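Local coordinates for sulfhydryl oxidase 1 (Homo sapiens, PDB 3LLK), which catalyses the FAD-dependent oxidation of thiols to disulfides, passing the electrons to molecular oxygen, with one functional and one degenerate oxidase domain, at residues Q63-S68 with A97-K102; V124-L129 with G156-F161; A187-L192 with N244-H249. All blocks are in the same frame, centred on the assembly; numbering follows the deposited sequence.

Contact 1: residues Q63-S68 with A97-K102; sequences QNFLHS and AVLAKK
F65 and the V98–L99 pair show how one aromatic side chain can join a long helix to the C-terminal end of a short one in an all-helical fold. The segment 63–68 belongs to helix 60–75, whereas 97–102 holds the last two residues of helix 95–98 and the loop that follows; both belong to the oxidase region nearer the N-terminus, probably the degenerate half of the pseudo-dimer. Followed outward, F65 starts with CB facing the other segment, where it meets V98 CG1 at 3.9 Å. The first torsion (chi1 167°) carries CG to the side opposite the backbone N, and the ring then runs on past V98 to L99. F65 CG is 4.2 Å from V98 CG1, which approaches the ring obliquely, and F65 CD2 is already farther from that methyl. Beyond it CE2 reaches L99 CD1, the leucine crossing the phenylalanine at about a right angle. L99 is the first residue to leave helical geometry, yet its branched end still turns back to the ring. On the neighbouring helix 16–30, L27 touches F65 and L23 touches L99, completing an apolar cluster. At the ring's farther reach, F65 CE2 and L99 CD1 lie 4.1 Å apart.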
loop_
_atom_site.group_PDB
_atom_site.type_symbol
_atom_site.label_atom_id
_atom_site.label_comp_id
_atom_site.label_asym_id
_atom_site.label_seq_id
_atom_site.Cartn_x
_atom_site.Cartn_y
_atom_site.Cartn_z
ATOM N N GLN A 63 7.004 4.077 14.334
ATOM C CA GLN A 63 6.186 5.278 14.261
ATOM C C GLN A 63 7.037 6.502 14.581
ATOM O O GLN A 63 6.843 7.568 13.991
ATOM C CB GLN A 63 5.003 5.178 15.223
ATOM C CG GLN A 63 3.703 5.716 14.646
ATOM C CD GLN A 63 3.428 5.208 13.235
ATOM O OE1 GLN A 63 3.705 4.051 12.904
ATOM N NE2 GLN A 63 2.875 6.075 12.400
ATOM N N ASN A 64 7.984 6.352 15.509
ATOM C CA ASN A 64 8.861 7.463 15.865
ATOM C C ASN A 64 9.759 7.785 14.665
ATOM O O ASN A 64 10.068 8.940 14.395
ATOM C CB ASN A 64 9.735 7.101 17.072
ATOM C CG ASN A 64 10.715 8.210 17.434
ATOM O OD1 ASN A 64 10.313 9.282 17.892
ATOM N ND2 ASN A 64 12.007 7.963 17.208
ATOM N N PHE A 65 10.183 6.742 13.963
ATOM C CA PHE A 65 11.036 6.883 12.791
ATOM C C PHE A 65 10.290 7.631 11.671
ATOM O O PHE A 65 10.837 8.547 11.055
ATOM C CB PHE A 65 11.455 5.496 12.307
ATOM C CG PHE A 65 12.067 5.487 10.943
ATOM C CD1 PHE A 65 13.383 5.888 10.752
ATOM C CD2 PHE A 65 11.325 5.064 9.846
ATOM C CE1 PHE A 65 13.954 5.867 9.484
ATOM C CE2 PHE A 65 11.886 5.036 8.576
ATOM C CZ PHE A 65 13.203 5.438 8.395
ATOM N N LEU A 66 9.047 7.241 11.408
ATOM C CA LEU A 66 8.263 7.899 10.366
ATOM C C LEU A 66 7.990 9.364 10.700
ATOM O O LEU A 66 8.033 10.229 9.818
ATOM C CB LEU A 66 6.944 7.149 10.136
ATOM C CG LEU A 66 7.131 5.744 9.552
ATOM C CD1 LEU A 66 5.815 4.971 9.620
ATOM C CD2 LEU A 66 7.642 5.852 8.107
ATOM N N HIS A 67 7.706 9.651 11.970
ATOM C CA HIS A 67 7.452 11.033 12.385
ATOM C C HIS A 67 8.730 11.861 12.217
ATOM O O HIS A 67 8.680 13.027 11.804
ATOM C CB HIS A 67 6.996 11.068 13.852
ATOM C CG HIS A 67 6.875 12.451 14.415
ATOM N ND1 HIS A 67 5.780 13.256 14.185
ATOM C CD2 HIS A 67 7.735 13.188 15.157
ATOM C CE1 HIS A 67 5.971 14.431 14.760
ATOM N NE2 HIS A 67 7.150 14.415 15.356
ATOM N N SER A 68 9.876 11.255 12.520
ATOM C CA SER A 68 11.155 11.961 12.398
ATOM C C SER A 68 11.483 12.258 10.931
ATOM O O SER A 68 11.999 13.325 10.611
ATOM C CB SER A 68 12.281 11.139 13.038
ATOM O OG SER A 68 13.524 11.820 12.973
ATOM N N ALA A 97 18.316 -0.141 11.451
ATOM C CA ALA A 97 18.110 -0.777 12.747
ATOM C C ALA A 97 16.609 -0.879 13.044
ATOM O O ALA A 97 16.124 -1.920 13.489
ATOM C CB ALA A 97 18.824 0.023 13.847
ATOM N N VAL A 98 15.887 0.207 12.779
ATOM C CA VAL A 98 14.447 0.272 13.004
ATOM C C VAL A 98 13.645 -0.662 12.094
ATOM O O VAL A 98 12.725 -1.336 12.551
ATOM C CB VAL A 98 13.937 1.719 12.815
ATOM C CG1 VAL A 98 12.421 1.773 12.958
ATOM C CG2 VAL A 98 14.606 2.630 13.836
ATOM N N LEU A 99 13.974 -0.698 10.807
ATOM C CA LEU A 99 13.258 -1.577 9.892
ATOM C C LEU A 99 14.095 -2.830 9.657
ATOM O O LEU A 99 13.960 -3.813 10.388
ATOM C CB LEU A 99 12.959 -0.855 8.573
ATOM C CG LEU A 99 12.060 0.387 8.727
ATOM C CD1 LEU A 99 11.980 1.153 7.405
ATOM C CD2 LEU A 99 10.659 -0.038 9.194
ATOM N N ALA A 100 14.968 -2.796 8.659
ATOM C CA ALA A 100 15.823 -3.938 8.362
ATOM C C ALA A 100 16.726 -3.613 7.186
ATOM O O ALA A 100 16.491 -2.644 6.465
ATOM C CB ALA A 100 14.977 -5.168 8.047
ATOM N N LYS A 101 17.760 -4.425 6.999
ATOM C CA LYS A 101 18.708 -4.226 5.908
ATOM C C LYS A 101 18.196 -4.869 4.618
ATOM O O LYS A 101 18.341 -4.311 3.527
ATOM C CB LYS A 101 20.062 -4.842 6.269
ATOM C CG LYS A 101 20.651 -4.374 7.590
ATOM C CD LYS A 101 21.115 -2.928 7.530
ATOM C CE LYS A 101 21.921 -2.572 8.772
ATOM N NZ LYS A 101 22.453 -1.181 8.721
ATOM N N LYS A 102 17.603 -6.051 4.750
ATOM C CA LYS A 102 17.087 -6.768 3.591
ATOM C C LYS A 102 15.590 -7.040 3.757
ATOM O O LYS A 102 15.088 -7.140 4.875
ATOM C CB LYS A 102 17.864 -8.077 3.415
ATOM C CG LYS A 102 19.309 -7.980 3.915
ATOM C CD LYS A 102 20.191 -9.132 3.455
ATOM C CE LYS A 102 20.707 -8.895 2.041
ATOM N NZ LYS A 102 21.819 -9.823 1.677
#

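Contact 2: residues V124-L129 with G156-F161; sequences VLFHFL and GYVHYF. With FAD (flavin-adenine dinucleotide), chain D.
The apolar contacts between helices 118–134 and 150–161 are made by F126 alone on one side and by Y157 and V158 on the other. A V158 methyl, CG2, presses obliquely on the far rim of the phenylalanine, 3.5 Å from F126 CE2. Y157 adds an aromatic approach: its CD2 sits at the edge of the F126 ring, near the ring plane, and 3.9 Å from F126 CZ, with the two side chains crossing at about a right angle. The F126 ring gets there because CG stands opposite the carbonyl carbon (chi1 -73°), which sends it across the gap between the helices.

Contacts with the cofactor form a second class. The flavin methyl C8M lies 4.5 Å from F126 CE2, approaching obliquely. One residue along, H127 offers a ring face to the adenine: C2A is centred 3.1 Å above the imidazole plane, and the two planes are nearly parallel.

Polar bonds hold the ends of two side chains. Y157 OH is hydrogen-bonded to E30 of helix 16–30, while H127 NE2 is hydrogen-bonded to ND1 of H196, and NE2 of H196 to FAD. The chemistry thus implies a division of labour: dispersion joins the helices through F126, whereas the H127–H196 bond would restrain the rotation of an imidazole whose face lies against the C2A end of the adenine.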
loop_
_atom_site.group_PDB
_atom_site.type_symbol
_atom_site.label_atom_id
_atom_site.label_comp_id
_atom_site.label_asym_id
_atom_site.label_seq_id
_atom_site.Cartn_x
_atom_site.Cartn_y
_atom_site.Cartn_z
ATOM N N VAL A 124 -0.980 -4.293 0.022
ATOM C CA VAL A 124 -1.358 -4.474 1.419
ATOM C C VAL A 124 -1.225 -3.166 2.169
ATOM O O VAL A 124 -2.162 -2.758 2.855
ATOM C CB VAL A 124 -0.514 -5.570 2.117
ATOM C CG1 VAL A 124 -0.974 -5.743 3.580
ATOM C CG2 VAL A 124 -0.681 -6.887 1.383
ATOM N N LEU A 125 -0.083 -2.498 2.007
ATOM C CA LEU A 125 0.164 -1.213 2.660
ATOM C C LEU A 125 -0.915 -0.199 2.284
ATOM O O LEU A 125 -1.492 0.449 3.160
ATOM C CB LEU A 125 1.550 -0.670 2.271
ATOM C CG LEU A 125 1.937 0.770 2.662
ATOM C CD1 LEU A 125 1.793 0.959 4.170
ATOM C CD2 LEU A 125 3.383 1.067 2.232
ATOM N N PHE A 126 -1.196 -0.072 0.984
ATOM C CA PHE A 126 -2.211 0.873 0.503
ATOM C C PHE A 126 -3.593 0.621 1.127
ATOM O O PHE A 126 -4.232 1.547 1.632
ATOM C CB PHE A 126 -2.341 0.818 -1.037
ATOM C CG PHE A 126 -1.191 1.456 -1.794
ATOM C CD1 PHE A 126 -0.247 2.256 -1.150
ATOM C CD2 PHE A 126 -1.063 1.249 -3.166
ATOM C CE1 PHE A 126 0.817 2.837 -1.867
ATOM C CE2 PHE A 126 -0.009 1.825 -3.892
ATOM C CZ PHE A 126 0.930 2.617 -3.239
ATOM N N HIS A 127 -4.065 -0.622 1.060
ATOM C CA HIS A 127 -5.366 -0.970 1.630
ATOM C C HIS A 127 -5.391 -0.628 3.118
ATOM O O HIS A 127 -6.364 -0.071 3.633
ATOM C CB HIS A 127 -5.660 -2.465 1.457
ATOM C CG HIS A 127 -5.970 -2.864 0.050
ATOM N ND1 HIS A 127 -7.081 -2.405 -0.623
ATOM C CD2 HIS A 127 -5.299 -3.651 -0.826
ATOM C CE1 HIS A 127 -7.079 -2.888 -1.852
ATOM N NE2 HIS A 127 -6.010 -3.648 -1.999
ATOM N N PHE A 128 -4.306 -0.943 3.803
ATOM C CA PHE A 128 -4.247 -0.686 5.226
ATOM C C PHE A 128 -4.371 0.799 5.513
ATOM O O PHE A 128 -5.096 1.192 6.430
ATOM C CB PHE A 128 -2.964 -1.256 5.824
ATOM C CG PHE A 128 -3.132 -1.757 7.228
ATOM C CD1 PHE A 128 -3.422 -0.877 8.262
ATOM C CD2 PHE A 128 -3.033 -3.118 7.509
ATOM C CE1 PHE A 128 -3.615 -1.337 9.565
ATOM C CE2 PHE A 128 -3.222 -3.595 8.808
ATOM C CZ PHE A 128 -3.515 -2.701 9.839
ATOM N N LEU A 129 -3.690 1.624 4.717
ATOM C CA LEU A 129 -3.753 3.065 4.906
ATOM C C LEU A 129 -5.187 3.566 4.725
ATOM O O LEU A 129 -5.641 4.392 5.506
ATOM C CB LEU A 129 -2.805 3.793 3.934
ATOM C CG LEU A 129 -1.307 3.547 4.183
ATOM C CD1 LEU A 129 -0.474 4.204 3.094
ATOM C CD2 LEU A 129 -0.923 4.100 5.555
ATOM N N GLY A 156 -0.622 9.650 -5.918
ATOM C CA GLY A 156 0.589 10.415 -6.127
ATOM C C GLY A 156 1.824 9.538 -6.062
ATOM O O GLY A 156 2.735 9.688 -6.882
ATOM N N TYR A 157 1.861 8.618 -5.098
ATOM C CA TYR A 157 3.015 7.739 -4.951
ATOM C C TYR A 157 3.177 6.810 -6.144
ATOM O O TYR A 157 4.272 6.633 -6.664
ATOM C CB TYR A 157 2.920 6.872 -3.685
ATOM C CG TYR A 157 4.144 5.983 -3.532
ATOM C CD1 TYR A 157 5.317 6.475 -2.958
ATOM C CD2 TYR A 157 4.166 4.698 -4.070
ATOM C CE1 TYR A 157 6.489 5.712 -2.933
ATOM C CE2 TYR A 157 5.332 3.930 -4.051
ATOM C CZ TYR A 157 6.489 4.446 -3.483
ATOM O OH TYR A 157 7.655 3.708 -3.499
ATOM N N VAL A 158 2.079 6.188 -6.552
ATOM C CA VAL A 158 2.100 5.272 -7.683
ATOM C C VAL A 158 2.634 5.966 -8.941
ATOM O O VAL A 158 3.527 5.455 -9.623
ATOM C CB VAL A 158 0.678 4.724 -7.944
ATOM C CG1 VAL A 158 0.631 3.959 -9.256
ATOM C CG2 VAL A 158 0.265 3.808 -6.771
ATOM N N HIS A 159 2.091 7.140 -9.225
ATOM C CA HIS A 159 2.492 7.902 -10.401
ATOM C C HIS A 159 3.977 8.272 -10.411
ATOM O O HIS A 159 4.697 7.975 -11.367
ATOM C CB HIS A 159 1.665 9.188 -10.498
ATOM C CG HIS A 159 1.921 9.981 -11.745
ATOM N ND1 HIS A 159 1.614 11.321 -11.852
ATOM C CD2 HIS A 159 2.444 9.619 -12.942
ATOM C CE1 HIS A 159 1.937 11.750 -13.059
ATOM N NE2 HIS A 159 2.443 10.738 -13.741
ATOM N N TYR A 160 4.432 8.906 -9.338
ATOM C CA TYR A 160 5.816 9.367 -9.258
ATOM C C TYR A 160 6.924 8.431 -8.772
ATOM O O TYR A 160 8.102 8.728 -8.978
ATOM C CB TYR A 160 5.857 10.650 -8.440
ATOM C CG TYR A 160 5.210 11.823 -9.147
ATOM C CD1 TYR A 160 5.776 12.358 -10.311
ATOM C CD2 TYR A 160 4.016 12.376 -8.678
ATOM C CE1 TYR A 160 5.169 13.408 -10.990
ATOM C CE2 TYR A 160 3.398 13.437 -9.357
ATOM C CZ TYR A 160 3.982 13.941 -10.512
ATOM O OH TYR A 160 3.364 14.958 -11.207
ATOM N N PHE A 161 6.581 7.315 -8.135
ATOM C CA PHE A 161 7.633 6.429 -7.633
ATOM C C PHE A 161 7.526 4.939 -7.907
ATOM O O PHE A 161 8.535 4.238 -7.887
ATOM C CB PHE A 161 7.783 6.595 -6.114
ATOM C CG PHE A 161 8.345 7.914 -5.690
ATOM C CD1 PHE A 161 7.507 8.944 -5.292
ATOM C CD2 PHE A 161 9.721 8.120 -5.658
ATOM C CE1 PHE A 161 8.036 10.164 -4.862
ATOM C CE2 PHE A 161 10.257 9.327 -5.235
ATOM C CZ PHE A 161 9.414 10.354 -4.834
HETATM P PA FAD D . -1.521 -8.946 -4.863
HETATM O O1A FAD D . -0.216 -8.235 -4.772
HETATM O O2A FAD D . -2.525 -8.672 -5.925
HETATM O O5B FAD D . -2.287 -8.865 -3.496
HETATM C C5B FAD D . -1.692 -8.630 -2.218
HETATM C C4B FAD D . -2.627 -9.366 -1.293
HETATM O O4B FAD D . -3.645 -8.392 -0.937
HETATM C C3B FAD D . -3.233 -10.775 -1.467
HETATM O O3B FAD D . -2.379 -11.870 -1.137
HETATM C C2B FAD D . -4.459 -10.620 -0.688
HETATM O O2B FAD D . -4.350 -10.922 0.669
HETATM C C1B FAD D . -4.858 -9.142 -0.814
HETATM N N9A FAD D . -5.770 -8.739 -1.837
HETATM C C8A FAD D . -6.085 -9.273 -3.115
HETATM N N7A FAD D . -7.010 -8.664 -3.780
HETATM C C5A FAD D . -7.370 -7.647 -2.904
HETATM C C6A FAD D . -8.367 -6.662 -3.033
HETATM N N6A FAD D . -9.186 -6.574 -4.089
HETATM N N1A FAD D . -8.574 -5.753 -2.013
HETATM C C2A FAD D . -7.899 -5.798 -0.831
HETATM N N3A FAD D . -6.905 -6.778 -0.693
HETATM C C4A FAD D . -6.683 -7.684 -1.778
HETATM N N1 FAD D . 1.182 -6.272 -12.437
HETATM C C2 FAD D . 1.122 -6.580 -13.780
HETATM O O2 FAD D . 1.702 -7.617 -14.140
HETATM N N3 FAD D . 0.373 -5.638 -14.473
HETATM C C4 FAD D . -0.277 -4.485 -13.968
HETATM O O4 FAD D . -0.890 -3.696 -14.761
HETATM C C4X FAD D . -0.153 -4.266 -12.611
HETATM N N5 FAD D . -0.682 -3.074 -12.016
HETATM C C5X FAD D . -0.496 -2.720 -10.653
HETATM C C6 FAD D . -0.965 -1.466 -10.219
HETATM C C7 FAD D . -0.796 -1.129 -8.846
HETATM C C7M FAD D . -1.328 0.249 -8.448
HETATM C C8 FAD D . -0.174 -2.029 -7.930
HETATM C C8M FAD D . 0.064 -1.873 -6.441
HETATM C C9 FAD D . 0.309 -3.247 -8.406
HETATM C C9A FAD D . 0.234 -3.656 -9.763
HETATM N N10 FAD D . 0.651 -4.888 -10.485
HETATM C C10 FAD D . 0.598 -5.191 -11.820
HETATM C "C1'" FAD D . 1.075 -5.966 -9.649
HETATM C "C2'" FAD D . 0.051 -6.951 -9.171
HETATM O "O2'" FAD D . -1.195 -6.280 -8.857
HETATM C "C3'" FAD D . 0.396 -7.819 -8.000
HETATM O "O3'" FAD D . 0.800 -7.013 -6.900
HETATM C "C4'" FAD D . 1.349 -8.990 -8.172
HETATM O "O4'" FAD D . 1.087 -9.690 -9.425
HETATM C "C5'" FAD D . 1.490 -9.939 -7.061
HETATM O "O5'" FAD D . 0.228 -10.596 -6.917
HETATM P P FAD D . -0.217 -11.405 -5.669
HETATM O O1P FAD D . -0.938 -12.538 -6.253
HETATM O O2P FAD D . 0.911 -11.765 -4.772
HETATM O O3P FAD D . -1.244 -10.516 -4.804
#

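Contact 3: residues A187-L192 with N244-H249; sequences AAVLWL and NFLKAH
V189 and L246 are brought together by contrasting first torsions. In V189, chi1 of 164° sets CG1 opposite the backbone N and so sends that methyl toward the other helix; in L246, chi1 of -68° places CG opposite the carbonyl carbon, and with chi2 166° CD1 extends the chain outward to meet V189 CG1. The setting is the FAD-binding helical core of the Erv/ALR type, in which a bundle of four helices is accompanied by a short fifth. Here helix 185–203 is consistent with a bundle member and helix 239–249 with the added one.

The principle illustrated is that a single leucine can engage two consecutive residues of a facing helix. V189 and L246 slide past each other in opposite directions, so that V189 CG1 touches both the tip and the root of the leucine, lying 4.1 Å from L246 CB. L190 points its first bond elsewhere, but its CD2 bends in over the same leucine at a slant, 4.0 Å from L246 CD1. One methyl of L246 therefore serves both partners. Around these three side chains the contact widens: V189 also touches T130 of helix 118–134, and L190 touches V239, at the start of the same helix 239–249. A polar tie lies nearby, where K247 NZ is hydrogen-bonded to N186 OD1, just ahead of segment 187–192.

The leucine also faces the cofactor pocket with its other branch, CD2 standing near the adenine of FAD. Between the two segments the closest approach is V189 CG1 to L246 CD1, at 3.7 Å.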
loop_
_atom_site.group_PDB
_atom_site.type_symbol
_atom_site.label_atom_id
_atom_site.label_comp_id
_atom_site.label_asym_id
_atom_site.label_seq_id
_atom_site.Cartn_x
_atom_site.Cartn_y
_atom_site.Cartn_z
ATOM N N ALA A 187 -15.812 5.071 1.184
ATOM C CA ALA A 187 -15.862 4.945 -0.266
ATOM C C ALA A 187 -14.451 4.716 -0.803
ATOM O O ALA A 187 -14.257 3.945 -1.745
ATOM C CB ALA A 187 -16.458 6.214 -0.886
ATOM N N ALA A 188 -13.473 5.400 -0.209
ATOM C CA ALA A 188 -12.084 5.270 -0.642
ATOM C C ALA A 188 -11.610 3.844 -0.402
ATOM O O ALA A 188 -10.885 3.274 -1.222
ATOM C CB ALA A 188 -11.194 6.258 0.107
ATOM N N VAL A 189 -12.027 3.266 0.717
ATOM C CA VAL A 189 -11.654 1.891 1.032
ATOM C C VAL A 189 -12.201 0.947 -0.037
ATOM O O VAL A 189 -11.483 0.082 -0.544
ATOM C CB VAL A 189 -12.210 1.450 2.406
ATOM C CG1 VAL A 189 -12.162 -0.075 2.531
ATOM C CG2 VAL A 189 -11.389 2.092 3.524
ATOM N N LEU A 190 -13.475 1.124 -0.372
ATOM C CA LEU A 190 -14.134 0.285 -1.362
ATOM C C LEU A 190 -13.597 0.541 -2.759
ATOM O O LEU A 190 -13.542 -0.364 -3.584
ATOM C CB LEU A 190 -15.644 0.529 -1.342
ATOM C CG LEU A 190 -16.392 0.052 -0.094
ATOM C CD1 LEU A 190 -17.837 0.527 -0.148
ATOM C CD2 LEU A 190 -16.329 -1.468 -0.006
ATOM N N TRP A 191 -13.221 1.783 -3.033
ATOM C CA TRP A 191 -12.694 2.120 -4.350
ATOM C C TRP A 191 -11.399 1.366 -4.626
ATOM O O TRP A 191 -11.196 0.837 -5.722
ATOM C CB TRP A 191 -12.411 3.622 -4.479
ATOM C CG TRP A 191 -11.964 3.972 -5.875
ATOM C CD1 TRP A 191 -12.767 4.283 -6.936
ATOM C CD2 TRP A 191 -10.626 3.916 -6.394
ATOM N NE1 TRP A 191 -12.022 4.415 -8.080
ATOM C CE2 TRP A 191 -10.703 4.197 -7.779
ATOM C CE3 TRP A 191 -9.373 3.652 -5.826
ATOM C CZ2 TRP A 191 -9.576 4.222 -8.605
ATOM C CZ3 TRP A 191 -8.245 3.677 -6.649
ATOM C CH2 TRP A 191 -8.360 3.962 -8.026
ATOM N N LEU A 192 -10.510 1.344 -3.640
ATOM C CA LEU A 192 -9.222 0.668 -3.804
ATOM C C LEU A 192 -9.438 -0.835 -3.902
ATOM O O LEU A 192 -8.779 -1.524 -4.682
ATOM C CB LEU A 192 -8.301 0.975 -2.621
ATOM C CG LEU A 192 -6.830 0.573 -2.803
ATOM C CD1 LEU A 192 -6.246 1.268 -4.017
ATOM C CD2 LEU A 192 -6.047 0.933 -1.544
ATOM N N ASN A 244 -17.190 -4.145 6.098
ATOM C CA ASN A 244 -16.894 -4.602 7.448
ATOM C C ASN A 244 -15.734 -5.585 7.437
ATOM O O ASN A 244 -14.837 -5.507 8.273
ATOM C CB ASN A 244 -18.118 -5.270 8.081
ATOM C CG ASN A 244 -19.227 -4.283 8.395
ATOM O OD1 ASN A 244 -18.987 -3.226 8.978
ATOM N ND2 ASN A 244 -20.453 -4.627 8.015
ATOM N N PHE A 245 -15.741 -6.521 6.493
ATOM C CA PHE A 245 -14.642 -7.473 6.439
ATOM C C PHE A 245 -13.336 -6.713 6.220
ATOM O O PHE A 245 -12.330 -6.994 6.867
ATOM C CB PHE A 245 -14.826 -8.487 5.305
ATOM C CG PHE A 245 -13.598 -9.321 5.046
ATOM C CD1 PHE A 245 -13.260 -10.372 5.892
ATOM C CD2 PHE A 245 -12.743 -9.009 3.989
ATOM C CE1 PHE A 245 -12.085 -11.106 5.693
ATOM C CE2 PHE A 245 -11.574 -9.728 3.781
ATOM C CZ PHE A 245 -11.241 -10.783 4.638
ATOM N N LEU A 246 -13.352 -5.745 5.313
ATOM C CA LEU A 246 -12.137 -4.974 5.037
ATOM C C LEU A 246 -11.624 -4.280 6.310
ATOM O O LEU A 246 -10.431 -4.331 6.627
ATOM C CB LEU A 246 -12.407 -3.961 3.916
ATOM C CG LEU A 246 -12.657 -4.549 2.518
ATOM C CD1 LEU A 246 -13.233 -3.482 1.614
ATOM C CD2 LEU A 246 -11.356 -5.096 1.920
ATOM N N LYS A 247 -12.530 -3.654 7.056
ATOM C CA LYS A 247 -12.149 -2.967 8.289
ATOM C C LYS A 247 -11.578 -3.944 9.314
ATOM O O LYS A 247 -10.684 -3.595 10.086
ATOM C CB LYS A 247 -13.349 -2.220 8.871
ATOM C CG LYS A 247 -13.762 -0.985 8.066
ATOM C CD LYS A 247 -15.042 -0.355 8.633
ATOM C CE LYS A 247 -15.509 0.856 7.835
ATOM N NZ LYS A 247 -14.837 2.110 8.269
ATOM N N ALA A 248 -12.085 -5.172 9.311
ATOM C CA ALA A 248 -11.602 -6.199 10.227
ATOM C C ALA A 248 -10.265 -6.771 9.759
ATOM O O ALA A 248 -9.351 -6.970 10.557
ATOM C CB ALA A 248 -12.631 -7.328 10.338
ATOM N N HIS A 249 -10.157 -7.038 8.460
ATOM C CA HIS A 249 -8.946 -7.624 7.892
ATOM C C HIS A 249 -7.726 -6.704 7.982
ATOM O O HIS A 249 -6.655 -7.106 8.457
ATOM C CB HIS A 249 -9.200 -8.016 6.433
ATOM C CG HIS A 249 -8.050 -8.726 5.797
ATOM N ND1 HIS A 249 -7.839 -10.081 5.941
ATOM C CD2 HIS A 249 -7.015 -8.262 5.055
ATOM C CE1 HIS A 249 -6.726 -10.420 5.315
ATOM N NE2 HIS A 249 -6.207 -9.335 4.770
#

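All three contacts are apolar across their segments, yet their surroundings differ. Contact 1 is partly buried, its centre about 17 Å from the centre of the chain, and joins a helix to a helix terminus with no cofactor. Contacts 2 and 3 are buried and border FAD, the centre of contact 2 about 4 Å from the chain centre; their own centres are about 15 Å apart. They meet through L192, whose CD2 lies 3.6 Å from F126 C, so helices 118–134 and 185–203 pack together there. Aromatic rings dominate contact 2, aliphatic branches contact 3, and contact 1 mixes one ring with two aliphatic chains. Contacts 1 and 3 lie on opposite sides of the chain's centre.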